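Local coordinates for protein prephenate dehydratase:Amino acid-binding ACT (PDB 6VH5) that probably catalyses the decarboxylating dehydration of prephenate to 3-phenylpyruvate in L-phenylalanine biosynthesis, and binds phenylalanine at its ACT domain, at residues T150-A154 with A167-A173. Residues are numbered along the deposited sequence; the frame is centred on the assembly and turned at random.
Sequences TAGAA and ALAPRLA
Thr-150 meets the end of strand 165-169 through its methyl branch. A chi1 of -73° sets OG1 beside the backbone N and anti to the carbonyl carbon, which leaves CG2 anti to N and facing the strand end. The methyl lies 3.2 Å from Leu-168 O, 3.4 Å from Ala-169 CA and 3.5 Å from Pro-170 CD, so one carbon spans three consecutive residues where the strand gives way to helix 171-176. Leu-168 O accepts a hydrogen bond from Ser-125 OG, so the threonine methyl is an additional, non-bonding neighbour.

Alanine methyls make the remaining contacts. Ala-154 CB sits 3.8 Å from Ala-173 CB and also meets Ala-169 CB, which places it against both the strand and the first turn of the following helix. On the preceding residue of the helix, Ala-153 CB is 4.1 Å from Ala-167 CB, and the Ala-167 methyl also rests 3.8 Å from Ala-153 O. Ala-167 and Ala-169, two apart on the strand, thus both turn their CB atoms to the helix, and Met-110 of the adjacent strand 108-111 adds its side chain to the same layer.

The local axes approach to 6.9 Å at 136° between their chain directions, as expected where helix 150-160 is the crossover helix of a beta-alpha-beta unit joining parallel strands 143-146 and 165-169, with strand 122-125 between them. No hydrogen bond joins the two segments: the strand's backbone pairs with Met-110, His-124 and Gln-108 instead. This junction therefore rests on apolar, mostly buried methyl packing, and the small alanines suit the close axis separation.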
loop_
_atom_site.group_PDB
_atom_site.type_symbol
_atom_site.label_atom_id
_atom_site.label_comp_id
_atom_site.label_asym_id
_atom_site.label_seq_id
_atom_site.Cartn_x
_atom_site.Cartn_y
_atom_site.Cartn_z
ATOM N N THR A 150 -17.012 1.025 -3.681
ATOM C CA THR A 150 -17.528 2.050 -4.583
ATOM C C THR A 150 -18.576 1.482 -5.540
ATOM O O THR A 150 -19.692 2.003 -5.637
ATOM C CB THR A 150 -16.369 2.690 -5.338
ATOM O OG1 THR A 150 -15.642 3.539 -4.439
ATOM C CG2 THR A 150 -16.886 3.518 -6.467
ATOM N N ALA A 151 -18.235 0.412 -6.262
ATOM C CA ALA A 151 -19.222 -0.241 -7.119
ATOM C C ALA A 151 -20.419 -0.733 -6.315
ATOM O O ALA A 151 -21.547 -0.751 -6.827
ATOM C CB ALA A 151 -18.578 -1.409 -7.870
ATOM N N GLY A 152 -20.194 -1.136 -5.059
ATOM C CA GLY A 152 -21.300 -1.526 -4.205
ATOM C C GLY A 152 -22.280 -0.396 -3.957
ATOM O O GLY A 152 -23.486 -0.627 -3.875
ATOM N N ALA A 153 -21.782 0.837 -3.874
ATOM C CA ALA A 153 -22.660 1.986 -3.694
ATOM C C ALA A 153 -23.622 2.127 -4.863
ATOM O O ALA A 153 -24.804 2.439 -4.668
ATOM C CB ALA A 153 -21.829 3.257 -3.523
ATOM N N ALA A 154 -23.142 1.888 -6.086
ATOM C CA ALA A 154 -24.051 1.881 -7.228
ATOM C C ALA A 154 -25.063 0.745 -7.118
ATOM O O ALA A 154 -26.260 0.946 -7.363
ATOM C CB ALA A 154 -23.266 1.779 -8.533
ATOM N N ALA A 167 -24.845 7.941 -6.003
ATOM C CA ALA A 167 -23.591 7.218 -5.818
ATOM C C ALA A 167 -22.468 7.869 -6.621
ATOM O O ALA A 167 -22.707 8.478 -7.667
ATOM C CB ALA A 167 -23.715 5.735 -6.218
ATOM N N LEU A 168 -21.240 7.715 -6.121
ATOM C CA LEU A 168 -20.016 8.069 -6.838
ATOM C C LEU A 168 -19.297 6.768 -7.160
ATOM O O LEU A 168 -18.812 6.088 -6.249
ATOM C CB LEU A 168 -19.127 8.976 -5.996
ATOM C CG LEU A 168 -19.667 10.328 -5.580
ATOM C CD1 LEU A 168 -18.773 10.932 -4.519
ATOM C CD2 LEU A 168 -19.728 11.215 -6.802
ATOM N N ALA A 169 -19.200 6.443 -8.444
ATOM C CA ALA A 169 -18.747 5.124 -8.863
ATOM C C ALA A 169 -18.129 5.233 -10.246
ATOM O O ALA A 169 -18.324 6.235 -10.948
ATOM C CB ALA A 169 -19.911 4.121 -8.857
ATOM N N PRO A 170 -17.378 4.212 -10.676
ATOM C CA PRO A 170 -16.827 4.219 -12.035
ATOM C C PRO A 170 -17.931 4.143 -13.076
ATOM O O PRO A 170 -19.017 3.617 -12.828
ATOM C CB PRO A 170 -15.949 2.958 -12.075
ATOM C CG PRO A 170 -15.616 2.673 -10.640
ATOM C CD PRO A 170 -16.879 3.064 -9.900
ATOM N N ARG A 171 -17.614 4.646 -14.273
ATOM C CA ARG A 171 -18.601 4.705 -15.348
ATOM C C ARG A 171 -19.216 3.335 -15.624
ATOM O O ARG A 171 -20.412 3.238 -15.927
ATOM C CB ARG A 171 -17.957 5.271 -16.615
ATOM C CG ARG A 171 -18.838 5.169 -17.855
ATOM C CD ARG A 171 -18.183 5.791 -19.076
ATOM N NE ARG A 171 -17.645 7.112 -18.771
ATOM C CZ ARG A 171 -18.346 8.243 -18.818
ATOM N NH1 ARG A 171 -17.757 9.393 -18.518
ATOM N NH2 ARG A 171 -19.634 8.225 -19.146
ATOM N N LEU A 172 -18.418 2.265 -15.507
ATOM C CA LEU A 172 -18.905 0.914 -15.780
ATOM C C LEU A 172 -20.073 0.532 -14.879
ATOM O O LEU A 172 -21.035 -0.099 -15.334
ATOM C CB LEU A 172 -17.768 -0.104 -15.632
ATOM C CG LEU A 172 -18.196 -1.576 -15.665
ATOM C CD1 LEU A 172 -18.777 -1.957 -17.021
ATOM C CD2 LEU A 172 -17.007 -2.468 -15.329
ATOM N N ALA A 173 -20.016 0.912 -13.602
ATOM C CA ALA A 173 -21.081 0.524 -12.686
ATOM C C ALA A 173 -22.416 1.134 -13.089
ATOM O O ALA A 173 -23.466 0.528 -12.845
ATOM C CB ALA A 173 -20.724 0.926 -11.254
#